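Local coordinates for Rx protein (Solanum tuberosum, PDB 4M70), which probably confers resistance to pathogens carrying a matching avirulence protein, as an NB-LRR immune receptor of which this chain is the N-terminal coiled-coil domain, at residues T11-T16 and T68-V73; E33-L38 and Q102-I107; S75-V80 and W94-V99; M5-V10 and S37-L42. All coordinates share one frame; numbering follows the deposited sequence.

Contact 1 of 4, residues T11-T16 and T68-V73; sequences TSLMRT and TTEDMV
A parallel helix pair in the four-helix bundle of the Rx coiled-coil domain brings L13 and T16 of helix 4-24 against T69, E70 and V73 of helix 56-81. The axes of the short segments are 9.5 Å apart and run within 12° of one another. Their backbones come closest at L13 and E70, CA to CA 5.7 Å. With CG anti to its backbone N (chi1 180°), L13 sends CD1 across the gap to T69 CG2 at 3.9 Å, the two side chains meeting at a slant. The hydroxyl of T69 is used inside its own helix, on the carbonyl of V65. A turn further on, T16 CG2 reaches V73 CG1 at 4.0 Å. Helices 29-42 and 86-119 complete the bundle around this apolar strip, L35 lying on L13 and L100 on both T69 and V73. Beside the strip, E70 stretches out beyond CG and passes T16 at about a right angle. T16 OG1 lies 2.8 Å from E70 OE2 and 2.9 Å from S12 O; its one proton could serve either acceptor. The carboxylate position is doubtful, because E70 OE2 stands implausibly close to S12 OG.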
loop_
_atom_site.group_PDB
_atom_site.type_symbol
_atom_site.label_atom_id
_atom_site.label_comp_id
_atom_site.label_asym_id
_atom_site.label_seq_id
_atom_site.Cartn_x
_atom_site.Cartn_y
_atom_site.Cartn_z
ATOM N N THR A 11 3.441 -10.803 2.281
ATOM C CA THR A 11 2.910 -11.442 3.488
ATOM C C THR A 11 3.146 -10.569 4.719
ATOM O O THR A 11 2.249 -10.368 5.560
ATOM C CB THR A 11 3.566 -12.820 3.726
ATOM O OG1 THR A 11 3.306 -13.679 2.606
ATOM C CG2 THR A 11 3.029 -13.464 5.000
ATOM N N SER A 12 4.356 -10.031 4.801
ATOM C CA SER A 12 4.714 -9.163 5.908
ATOM C C SER A 12 3.861 -7.889 5.895
ATOM O O SER A 12 3.424 -7.417 6.947
ATOM C CB SER A 12 6.206 -8.839 5.855
ATOM O OG SER A 12 6.601 -8.087 6.986
ATOM N N LEU A 13 3.607 -7.354 4.703
ATOM C CA LEU A 13 2.771 -6.162 4.557
ATOM C C LEU A 13 1.320 -6.428 4.980
ATOM O O LEU A 13 0.671 -5.570 5.585
ATOM C CB LEU A 13 2.824 -5.634 3.117
ATOM C CG LEU A 13 1.986 -4.387 2.823
ATOM C CD1 LEU A 13 2.285 -3.285 3.840
ATOM C CD2 LEU A 13 2.213 -3.887 1.404
ATOM N N MET A 14 0.817 -7.612 4.640
ATOM C CA MET A 14 -0.523 -8.035 5.034
ATOM C C MET A 14 -0.602 -8.054 6.561
ATOM O O MET A 14 -1.533 -7.495 7.168
ATOM C CB MET A 14 -0.831 -9.422 4.449
ATOM C CG MET A 14 -1.176 -9.410 2.951
ATOM S SD MET A 14 -0.878 -10.976 2.084
ATOM C CE MET A 14 -2.053 -12.067 2.883
ATOM N N ARG A 15 0.389 -8.694 7.176
ATOM C CA ARG A 15 0.459 -8.776 8.635
ATOM C C ARG A 15 0.528 -7.384 9.285
ATOM O O ARG A 15 -0.118 -7.124 10.310
ATOM C CB ARG A 15 1.656 -9.641 9.040
ATOM C CG ARG A 15 1.514 -10.370 10.363
ATOM C CD ARG A 15 2.492 -11.536 10.431
ATOM N NE ARG A 15 3.828 -11.134 10.001
ATOM C CZ ARG A 15 4.590 -11.823 9.156
ATOM N NH1 ARG A 15 4.160 -12.968 8.642
ATOM N NH2 ARG A 15 5.791 -11.364 8.830
ATOM N N THR A 16 1.307 -6.493 8.673
ATOM C CA THR A 16 1.458 -5.124 9.160
ATOM C C THR A 16 0.138 -4.369 9.085
ATOM O O THR A 16 -0.241 -3.637 10.007
ATOM C CB THR A 16 2.531 -4.367 8.351
ATOM O OG1 THR A 16 3.807 -4.992 8.542
ATOM C CG2 THR A 16 2.607 -2.905 8.776
ATOM N N THR A 68 8.994 -0.640 2.428
ATOM C CA THR A 68 8.856 0.807 2.628
ATOM C C THR A 68 7.456 1.156 3.140
ATOM O O THR A 68 7.280 1.913 4.121
ATOM C CB THR A 68 9.130 1.575 1.316
ATOM O OG1 THR A 68 10.433 1.237 0.821
ATOM C CG2 THR A 68 9.044 3.080 1.535
ATOM N N THR A 69 6.459 0.588 2.470
ATOM C CA THR A 69 5.070 0.797 2.851
ATOM C C THR A 69 4.850 0.336 4.285
ATOM O O THR A 69 4.124 0.972 5.056
ATOM C CB THR A 69 4.119 0.037 1.919
ATOM O OG1 THR A 69 4.375 0.414 0.557
ATOM C CG2 THR A 69 2.672 0.323 2.288
ATOM N N GLU A 70 5.484 -0.780 4.631
ATOM C CA GLU A 70 5.405 -1.320 5.984
ATOM C C GLU A 70 5.874 -0.299 6.994
ATOM O O GLU A 70 5.196 -0.040 7.996
ATOM C CB GLU A 70 6.288 -2.549 6.114
ATOM C CG GLU A 70 5.556 -3.849 6.193
ATOM C CD GLU A 70 6.466 -4.959 6.624
ATOM O OE1 GLU A 70 7.698 -4.758 6.594
ATOM O OE2 GLU A 70 5.952 -6.025 7.004
ATOM N N ASP A 71 7.033 0.286 6.712
ATOM C CA ASP A 71 7.601 1.289 7.606
ATOM C C ASP A 71 6.656 2.474 7.792
ATOM O O ASP A 71 6.428 2.940 8.921
ATOM C CB ASP A 71 8.954 1.765 7.080
ATOM C CG ASP A 71 10.025 0.694 7.164
ATOM O OD1 ASP A 71 9.851 -0.270 7.937
ATOM O OD2 ASP A 71 11.032 0.810 6.437
ATOM N N MET A 72 6.082 2.940 6.685
ATOM C CA MET A 72 5.160 4.079 6.729
ATOM C C MET A 72 3.862 3.800 7.499
ATOM O O MET A 72 3.395 4.638 8.281
ATOM C CB MET A 72 4.855 4.562 5.311
ATOM C CG MET A 72 6.025 5.307 4.661
ATOM S SD MET A 72 5.707 5.689 2.922
ATOM C CE MET A 72 7.116 6.723 2.521
ATOM N N VAL A 73 3.281 2.625 7.275
ATOM C CA VAL A 73 2.073 2.227 7.983
ATOM C C VAL A 73 2.346 2.084 9.485
ATOM O O VAL A 73 1.546 2.526 10.315
ATOM C CB VAL A 73 1.475 0.918 7.404
ATOM C CG1 VAL A 73 0.389 0.363 8.317
ATOM C CG2 VAL A 73 0.932 1.154 5.992
#

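Contact 2 of 4, residues E33-L38 and Q102-I107; sequences EKLKSL and QALECI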
loop_
_atom_site.group_PDB
_atom_site.type_symbol
_atom_site.label_atom_id
_atom_site.label_comp_id
_atom_site.label_asym_id
_atom_site.label_seq_id
_atom_site.Cartn_x
_atom_site.Cartn_y
_atom_site.Cartn_z
ATOM N N GLU A 33 -7.188 -7.780 1.398
ATOM C CA GLU A 33 -7.734 -8.736 0.434
ATOM C C GLU A 33 -7.110 -8.580 -0.949
ATOM O O GLU A 33 -6.803 -9.572 -1.621
ATOM C CB GLU A 33 -9.255 -8.591 0.328
ATOM C CG GLU A 33 -10.025 -9.006 1.575
ATOM C CD GLU A 33 -9.945 -10.502 1.835
ATOM O OE1 GLU A 33 -9.707 -11.263 0.871
ATOM O OE2 GLU A 33 -10.135 -10.920 2.998
ATOM N N LYS A 34 -6.919 -7.335 -1.373
ATOM C CA LYS A 34 -6.287 -7.079 -2.659
ATOM C C LYS A 34 -4.845 -7.584 -2.667
ATOM O O LYS A 34 -4.374 -8.175 -3.651
ATOM C CB LYS A 34 -6.331 -5.585 -2.980
ATOM C CG LYS A 34 -5.856 -5.216 -4.369
ATOM C CD LYS A 34 -5.920 -3.705 -4.585
ATOM C CE LYS A 34 -7.339 -3.161 -4.439
ATOM N NZ LYS A 34 -7.397 -1.678 -4.628
ATOM N N LEU A 35 -4.166 -7.392 -1.541
ATOM C CA LEU A 35 -2.796 -7.856 -1.384
ATOM C C LEU A 35 -2.688 -9.365 -1.417
ATOM O O LEU A 35 -1.834 -9.921 -2.106
ATOM C CB LEU A 35 -2.219 -7.360 -0.059
ATOM C CG LEU A 35 -1.425 -6.064 -0.062
ATOM C CD1 LEU A 35 -0.913 -5.791 1.331
ATOM C CD2 LEU A 35 -0.269 -6.194 -1.031
ATOM N N LYS A 36 -3.579 -10.015 -0.677
ATOM C CA LYS A 36 -3.640 -11.467 -0.615
ATOM C C LYS A 36 -3.877 -12.034 -2.005
ATOM O O LYS A 36 -3.233 -13.002 -2.412
ATOM C CB LYS A 36 -4.752 -11.900 0.342
ATOM C CG LYS A 36 -4.774 -13.387 0.667
ATOM C CD LYS A 36 -5.766 -13.671 1.781
ATOM C CE LYS A 36 -5.833 -15.150 2.110
ATOM N NZ LYS A 36 -6.720 -15.407 3.283
ATOM N N SER A 37 -4.823 -11.436 -2.723
ATOM C CA SER A 37 -5.141 -11.871 -4.078
ATOM C C SER A 37 -3.952 -11.723 -5.035
ATOM O O SER A 37 -3.641 -12.638 -5.816
ATOM C CB SER A 37 -6.343 -11.090 -4.600
ATOM O OG SER A 37 -6.702 -11.514 -5.900
ATOM N N LEU A 38 -3.259 -10.587 -4.946
ATOM C CA LEU A 38 -2.096 -10.362 -5.795
ATOM C C LEU A 38 -0.984 -11.359 -5.459
ATOM O O LEU A 38 -0.270 -11.849 -6.352
ATOM C CB LEU A 38 -1.599 -8.921 -5.643
ATOM C CG LEU A 38 -2.494 -7.834 -6.248
ATOM C CD1 LEU A 38 -2.113 -6.452 -5.737
ATOM C CD2 LEU A 38 -2.437 -7.877 -7.772
ATOM N N GLN A 102 -1.298 3.934 -2.782
ATOM C CA GLN A 102 -0.126 4.120 -3.649
ATOM C C GLN A 102 0.638 2.802 -3.823
ATOM O O GLN A 102 1.005 2.394 -4.943
ATOM C CB GLN A 102 0.814 5.187 -3.086
ATOM C CG GLN A 102 0.262 6.601 -3.069
ATOM C CD GLN A 102 0.594 7.379 -4.330
ATOM O OE1 GLN A 102 -0.183 7.401 -5.287
ATOM N NE2 GLN A 102 1.759 8.014 -4.341
ATOM N N ALA A 103 0.858 2.139 -2.691
ATOM C CA ALA A 103 1.575 0.873 -2.650
ATOM C C ALA A 103 0.855 -0.181 -3.477
ATOM O O ALA A 103 1.478 -0.895 -4.263
ATOM C CB ALA A 103 1.723 0.403 -1.216
ATOM N N LEU A 104 -0.458 -0.279 -3.293
ATOM C CA LEU A 104 -1.244 -1.259 -4.034
ATOM C C LEU A 104 -1.265 -0.988 -5.533
ATOM O O LEU A 104 -1.293 -1.927 -6.325
ATOM C CB LEU A 104 -2.668 -1.364 -3.486
ATOM C CG LEU A 104 -2.720 -2.087 -2.139
ATOM C CD1 LEU A 104 -4.106 -2.603 -1.828
ATOM C CD2 LEU A 104 -1.718 -3.214 -2.125
ATOM N N GLU A 105 -1.260 0.284 -5.923
ATOM C CA GLU A 105 -1.172 0.610 -7.342
ATOM C C GLU A 105 0.164 0.129 -7.908
ATOM O O GLU A 105 0.212 -0.513 -8.973
ATOM C CB GLU A 105 -1.374 2.109 -7.580
ATOM C CG GLU A 105 -1.427 2.503 -9.050
ATOM C CD GLU A 105 -2.681 2.019 -9.749
ATOM O OE1 GLU A 105 -3.784 2.162 -9.175
ATOM O OE2 GLU A 105 -2.562 1.495 -10.876
ATOM N N CYS A 106 1.245 0.415 -7.181
ATOM C CA CYS A 106 2.565 -0.032 -7.623
ATOM C C CYS A 106 2.685 -1.556 -7.730
ATOM O O CYS A 106 3.141 -2.082 -8.752
ATOM C CB CYS A 106 3.657 0.513 -6.702
ATOM S SG CYS A 106 3.958 2.274 -6.899
ATOM N N ILE A 107 2.261 -2.258 -6.682
ATOM C CA ILE A 107 2.331 -3.716 -6.659
ATOM C C ILE A 107 1.430 -4.355 -7.714
ATOM O O ILE A 107 1.817 -5.335 -8.346
ATOM C CB ILE A 107 2.012 -4.279 -5.252
ATOM C CG1 ILE A 107 3.082 -3.831 -4.252
ATOM C CG2 ILE A 107 1.952 -5.799 -5.269
ATOM C CD1 ILE A 107 2.835 -4.311 -2.836
#
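I107 N bonds to A103 O at 2.9 Å, an ordinary helix bond, and the I107 side chain faces L35 and L38. The domain is a four-helix bundle, and here helix 86-119 runs in the same sense as helix 29-42, the segment axes 10.9 Å apart and inclined by 18°. No hydrogen bond links the two segments; the seam is made of hydrocarbon. L104 is its wedge, each methyl branch serving a different neighbour. CD1 lies along the aliphatic part of K34, closest at K34 CD, 3.5 Å away. The K34 chain leaves its backbone extended and bends only at chi3 (-60°), which lays its methylenes on L104 CD1. The other branch, L104 CD2, meets L35 CD2 at 3.5 Å, tighter than usual van der Waals contact, the two leucines crossing at about a right angle. L35 also touches V10, L13 and I17 of helix 4-24. I107 extends the seam by one turn: its CD1 approaches L35 CD2, while the branched methyl I107 CG2 stands 4.1 Å from L38 CD1.

Contact 3 of 4, residues S75-V80 and W94-V99; sequences SESRNV and WEIFFV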
loop_
_atom_site.group_PDB
_atom_site.type_symbol
_atom_site.label_atom_id
_atom_site.label_comp_id
_atom_site.label_asym_id
_atom_site.label_seq_id
_atom_site.Cartn_x
_atom_site.Cartn_y
_atom_site.Cartn_z
ATOM N N SER A 75 4.687 3.634 11.197
ATOM C CA SER A 75 4.935 4.975 11.717
ATOM C C SER A 75 3.648 5.768 11.918
ATOM O O SER A 75 3.418 6.354 12.983
ATOM C CB SER A 75 5.875 5.735 10.780
ATOM O OG SER A 75 6.234 6.997 11.323
ATOM N N GLU A 76 2.791 5.753 10.902
ATOM C CA GLU A 76 1.552 6.509 10.959
ATOM C C GLU A 76 0.555 5.920 11.950
ATOM O O GLU A 76 -0.213 6.651 12.574
ATOM C CB GLU A 76 0.950 6.647 9.558
ATOM C CG GLU A 76 1.837 7.447 8.607
ATOM C CD GLU A 76 1.980 8.909 9.003
ATOM O OE1 GLU A 76 1.183 9.398 9.830
ATOM O OE2 GLU A 76 2.895 9.578 8.477
ATOM N N SER A 77 0.582 4.601 12.111
ATOM C CA SER A 77 -0.232 3.954 13.131
ATOM C C SER A 77 0.242 4.401 14.512
ATOM O O SER A 77 -0.576 4.633 15.420
ATOM C CB SER A 77 -0.180 2.434 12.989
ATOM O OG SER A 77 -0.715 2.026 11.738
ATOM N N ARG A 78 1.564 4.501 14.679
ATOM C CA ARG A 78 2.102 5.072 15.910
ATOM C C ARG A 78 1.587 6.498 16.104
ATOM O O ARG A 78 1.256 6.897 17.224
ATOM C CB ARG A 78 3.634 5.048 15.923
ATOM C CG ARG A 78 4.244 3.680 16.202
ATOM C CD ARG A 78 5.731 3.788 16.533
ATOM N NE ARG A 78 6.538 4.235 15.398
ATOM C CZ ARG A 78 7.048 3.418 14.478
ATOM N NH1 ARG A 78 6.832 2.110 14.551
ATOM N NH2 ARG A 78 7.771 3.907 13.483
ATOM N N ASN A 79 1.497 7.257 15.015
ATOM C CA ASN A 79 0.942 8.608 15.093
ATOM C C ASN A 79 -0.537 8.619 15.497
ATOM O O ASN A 79 -0.985 9.540 16.180
ATOM C CB ASN A 79 1.169 9.377 13.788
ATOM C CG ASN A 79 2.632 9.736 13.569
ATOM O OD1 ASN A 79 3.432 9.730 14.503
ATOM N ND2 ASN A 79 2.988 10.052 12.328
ATOM N N VAL A 80 -1.282 7.590 15.092
ATOM C CA VAL A 80 -2.673 7.419 15.524
ATOM C C VAL A 80 -2.730 7.154 17.029
ATOM O O VAL A 80 -3.576 7.707 17.736
ATOM C CB VAL A 80 -3.395 6.267 14.768
ATOM C CG1 VAL A 80 -4.657 5.831 15.512
ATOM C CG2 VAL A 80 -3.742 6.678 13.344
ATOM N N TRP A 94 -5.526 9.202 7.293
ATOM C CA TRP A 94 -5.469 9.588 5.892
ATOM C C TRP A 94 -4.140 9.170 5.302
ATOM O O TRP A 94 -4.069 8.682 4.167
ATOM C CB TRP A 94 -5.640 11.104 5.758
ATOM C CG TRP A 94 -5.747 11.603 4.340
ATOM C CD1 TRP A 94 -6.893 11.930 3.669
ATOM C CD2 TRP A 94 -4.666 11.822 3.419
ATOM N NE1 TRP A 94 -6.588 12.346 2.392
ATOM C CE2 TRP A 94 -5.232 12.289 2.217
ATOM C CE3 TRP A 94 -3.278 11.673 3.498
ATOM C CZ2 TRP A 94 -4.452 12.604 1.102
ATOM C CZ3 TRP A 94 -2.510 11.985 2.388
ATOM C CH2 TRP A 94 -3.099 12.444 1.208
ATOM N N GLU A 95 -3.080 9.376 6.074
ATOM C CA GLU A 95 -1.753 9.025 5.612
ATOM C C GLU A 95 -1.646 7.513 5.374
ATOM O O GLU A 95 -1.063 7.065 4.373
ATOM C CB GLU A 95 -0.695 9.503 6.601
ATOM C CG GLU A 95 0.691 9.492 6.009
ATOM C CD GLU A 95 0.829 10.514 4.897
ATOM O OE1 GLU A 95 0.151 11.562 4.971
ATOM O OE2 GLU A 95 1.606 10.271 3.949
ATOM N N ILE A 96 -2.218 6.730 6.291
ATOM C CA ILE A 96 -2.260 5.274 6.115
ATOM C C ILE A 96 -2.993 4.856 4.834
ATOM O O ILE A 96 -2.485 4.038 4.050
ATOM C CB ILE A 96 -2.904 4.562 7.327
ATOM C CG1 ILE A 96 -2.034 4.736 8.576
ATOM C CG2 ILE A 96 -3.083 3.071 7.060
ATOM C CD1 ILE A 96 -2.680 4.199 9.830
ATOM N N PHE A 97 -4.182 5.421 4.633
ATOM C CA PHE A 97 -4.992 5.101 3.453
ATOM C C PHE A 97 -4.243 5.425 2.166
ATOM O O PHE A 97 -4.165 4.605 1.244
ATOM C CB PHE A 97 -6.308 5.871 3.454
ATOM C CG PHE A 97 -7.258 5.442 4.520
ATOM C CD1 PHE A 97 -7.831 4.180 4.504
ATOM C CD2 PHE A 97 -7.649 6.341 5.499
ATOM C CE1 PHE A 97 -8.723 3.799 5.496
ATOM C CE2 PHE A 97 -8.546 5.974 6.485
ATOM C CZ PHE A 97 -9.084 4.701 6.484
ATOM N N PHE A 98 -3.679 6.627 2.126
ATOM C CA PHE A 98 -2.984 7.122 0.949
ATOM C C PHE A 98 -1.777 6.264 0.603
ATOM O O PHE A 98 -1.576 5.889 -0.565
ATOM C CB PHE A 98 -2.564 8.576 1.159
ATOM C CG PHE A 98 -1.854 9.183 -0.015
ATOM C CD1 PHE A 98 -0.468 9.223 -0.057
ATOM C CD2 PHE A 98 -2.568 9.711 -1.080
ATOM C CE1 PHE A 98 0.193 9.781 -1.137
ATOM C CE2 PHE A 98 -1.914 10.278 -2.158
ATOM C CZ PHE A 98 -0.533 10.306 -2.191
ATOM N N VAL A 99 -0.972 5.950 1.617
ATOM C CA VAL A 99 0.209 5.135 1.367
ATOM C C VAL A 99 -0.180 3.729 0.907
ATOM O O VAL A 99 0.437 3.185 -0.015
ATOM C CB VAL A 99 1.183 5.095 2.580
ATOM C CG1 VAL A 99 0.587 4.333 3.747
ATOM C CG2 VAL A 99 2.506 4.482 2.175
#
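E76 is the first residue of helix 56-81 in this segment to meet helix 86-119, and it lies over E95 and I96. The pair is antiparallel, at 160°, and its axes are 9.3 Å apart, as befits the two helices joined by the short connection between residues 81 and 86 in this four-helix bundle. E76 CB rests on I96 CG1 at 3.7 Å. The E76 chain bends at chi2 (-66°) and lays its carboxylate against the aliphatic part of E95, with OE2 3.3 Å from E95 CG. S77 follows, its OG 3.5 Å from I96 CD1, the end of an isoleucine chain that runs out towards helix 56-81. That hydroxyl is hydrogen-bonded to S20 OG on helix 4-24 and to the carbonyl of V73, so a buried polar atom sits beside the I96 methyl with its needs met. N79 acts within the segment, on E76: N79 ND2 donates to E76 OE1 at 3.2 Å, reaching the oxygen from above the carboxylate plane and not within it. V80 closes the segment, its CG2 only loosely near I96 CD1, 4.4 Å away, and A92 and T24 also pack on V80. The chemistry is thus mixed. I96 supplies the apolar centre, whereas E76 OE2 and E95 OE2 stand 4.8 Å apart, like charges that may repel mildly; the N-H of N79 may partly offset the negative charge of E76.

Contact 4 of 4, residues M5-V10 and S37-L42; sequences MAYAAV and SLRAIL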
loop_
_atom_site.group_PDB
_atom_site.type_symbol
_atom_site.label_atom_id
_atom_site.label_comp_id
_atom_site.label_asym_id
_atom_site.label_seq_id
_atom_site.Cartn_x
_atom_site.Cartn_y
_atom_site.Cartn_z
ATOM N N MET A 5 10.784 -13.830 -2.498
ATOM C CA MET A 5 11.055 -12.576 -1.807
ATOM C C MET A 5 9.825 -11.694 -1.811
ATOM O O MET A 5 9.479 -11.078 -0.797
ATOM C CB MET A 5 12.223 -11.857 -2.475
ATOM C CG MET A 5 13.484 -12.692 -2.495
ATOM S SD MET A 5 13.980 -13.189 -0.843
ATOM C CE MET A 5 13.287 -14.855 -0.754
ATOM N N ALA A 6 9.170 -11.648 -2.965
ATOM C CA ALA A 6 7.934 -10.904 -3.122
ATOM C C ALA A 6 6.834 -11.496 -2.249
ATOM O O ALA A 6 6.094 -10.762 -1.595
ATOM C CB ALA A 6 7.504 -10.884 -4.587
ATOM N N TYR A 7 6.719 -12.823 -2.252
ATOM C CA TYR A 7 5.725 -13.500 -1.423
ATOM C C TYR A 7 5.934 -13.136 0.045
ATOM O O TYR A 7 4.982 -12.772 0.747
ATOM C CB TYR A 7 5.801 -15.019 -1.621
ATOM C CG TYR A 7 4.703 -15.799 -0.920
ATOM C CD1 TYR A 7 4.818 -16.171 0.418
ATOM C CD2 TYR A 7 3.554 -16.171 -1.602
ATOM C CE1 TYR A 7 3.809 -16.882 1.055
ATOM C CE2 TYR A 7 2.542 -16.881 -0.975
ATOM C CZ TYR A 7 2.676 -17.233 0.351
ATOM O OH TYR A 7 1.673 -17.941 0.972
ATOM N N ALA A 8 7.183 -13.215 0.498
ATOM C CA ALA A 8 7.498 -12.920 1.893
ATOM C C ALA A 8 7.199 -11.467 2.252
ATOM O O ALA A 8 6.618 -11.179 3.302
ATOM C CB ALA A 8 8.954 -13.255 2.191
ATOM N N ALA A 9 7.589 -10.553 1.371
ATOM C CA ALA A 9 7.372 -9.132 1.607
ATOM C C ALA A 9 5.887 -8.761 1.652
ATOM O O ALA A 9 5.451 -8.026 2.545
ATOM C CB ALA A 9 8.095 -8.313 0.554
ATOM N N VAL A 10 5.120 -9.267 0.689
ATOM C CA VAL A 10 3.679 -9.020 0.645
ATOM C C VAL A 10 2.988 -9.622 1.866
ATOM O O VAL A 10 2.089 -9.011 2.445
ATOM C CB VAL A 10 3.040 -9.556 -0.668
ATOM C CG1 VAL A 10 1.515 -9.507 -0.597
ATOM C CG2 VAL A 10 3.537 -8.759 -1.864
ATOM N N SER A 37 -4.823 -11.436 -2.723
ATOM C CA SER A 37 -5.141 -11.871 -4.078
ATOM C C SER A 37 -3.952 -11.723 -5.035
ATOM O O SER A 37 -3.641 -12.638 -5.816
ATOM C CB SER A 37 -6.343 -11.090 -4.600
ATOM O OG SER A 37 -6.702 -11.514 -5.900
ATOM N N LEU A 38 -3.259 -10.587 -4.946
ATOM C CA LEU A 38 -2.096 -10.362 -5.795
ATOM C C LEU A 38 -0.984 -11.359 -5.459
ATOM O O LEU A 38 -0.270 -11.849 -6.352
ATOM C CB LEU A 38 -1.599 -8.921 -5.643
ATOM C CG LEU A 38 -2.494 -7.834 -6.248
ATOM C CD1 LEU A 38 -2.113 -6.452 -5.737
ATOM C CD2 LEU A 38 -2.437 -7.877 -7.772
ATOM N N ARG A 39 -0.859 -11.674 -4.171
ATOM C CA ARG A 39 0.163 -12.605 -3.720
ATOM C C ARG A 39 -0.167 -13.983 -4.277
ATOM O O ARG A 39 0.718 -14.721 -4.721
ATOM C CB ARG A 39 0.201 -12.663 -2.191
ATOM C CG ARG A 39 1.321 -13.532 -1.632
ATOM C CD ARG A 39 1.191 -13.780 -0.127
ATOM N NE ARG A 39 -0.017 -14.546 0.188
ATOM C CZ ARG A 39 -0.374 -14.932 1.410
ATOM N NH1 ARG A 39 0.393 -14.649 2.454
ATOM N NH2 ARG A 39 -1.491 -15.624 1.586
ATOM N N ALA A 40 -1.457 -14.311 -4.250
ATOM C CA ALA A 40 -1.958 -15.559 -4.807
ATOM C C ALA A 40 -1.589 -15.668 -6.276
ATOM O O ALA A 40 -1.250 -16.743 -6.771
ATOM C CB ALA A 40 -3.461 -15.679 -4.607
ATOM N N ILE A 41 -1.657 -14.535 -6.967
ATOM C CA ILE A 41 -1.255 -14.499 -8.365
ATOM C C ILE A 41 0.233 -14.794 -8.512
ATOM O O ILE A 41 0.622 -15.574 -9.385
ATOM C CB ILE A 41 -1.608 -13.163 -9.017
ATOM C CG1 ILE A 41 -3.110 -13.105 -9.281
ATOM C CG2 ILE A 41 -0.864 -12.990 -10.320
ATOM C CD1 ILE A 41 -3.545 -11.803 -9.858
ATOM N N LEU A 42 1.064 -14.183 -7.665
ATOM C CA LEU A 42 2.506 -14.430 -7.757
ATOM C C LEU A 42 2.892 -15.894 -7.576
ATOM O O LEU A 42 3.726 -16.412 -8.320
ATOM C CB LEU A 42 3.275 -13.606 -6.717
ATOM C CG LEU A 42 3.328 -12.083 -6.773
ATOM C CD1 LEU A 42 3.968 -11.551 -5.507
ATOM C CD2 LEU A 42 4.147 -11.653 -7.975
#
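Y7 and R39 mark the closest backbone approach, CA to CA 6.1 Å, between two helical segments that run antiparallel at 164° with axes 9.8 Å apart. They belong to the helical hairpin of helices 4-24 and 29-42, the first two helices of the four-helix bundle. R39 carries the contact with its whole length. Its CB packs on V10 CG1 at 3.8 Å, and from there the chain, pointing away from its own backbone nitrogen (chi1 -175°), runs out along the ring of Y7. R39 CD then sits over one face of that ring, 3.7 Å from the centroid, in a CH-pi contact. A bend at chi3 turns the guanidinium almost parallel to the ring, the two planes only 9° apart. The charged end has a partner of its own in helix 4-24: R39 NH1 is probably hydrogen-bonded to T11 OG1, whose hydroxyl is in turn bonded to Y7 O. This probably helps to hold the guanidinium and to keep the arginine against the tyrosine. On the inner side of the hairpin the contact becomes purely apolar. L42 puts CD1 on A6 CB, 3.7 Å away, and the backbone nitrogen of A6 is hydrogen-bonded to E59 OE1 of helix 56-81. I62 touches A6 and V111 touches L42, which ties this end of the hairpin to the other two helices. At the far end of the tyrosine, Y7 OH lies over the centre of the guanidinium, 3.7 Å from R39 CZ.

The four contacts join all four helices of the bundle, two through parallel pairs (1 and 2) and two through antiparallel pairs (3 and 4). Contacts 1 and 2, centres about 11 Å apart, share one apolar interior, where L13 CG meets L35 CD1 at 3.5 Å. Contact 3 touches contact 1 through V99 CG2 and M72 SD, 3.5 Å apart. Contacts 2 and 4 have S37 and L38 in common and centres about 9 Å apart. Contacts 3 and 4 stand on opposite sides of the chain's centre, about 23 Å between centres. Contacts 1, 2 and 3 also have residues that pack on the chain of another protein.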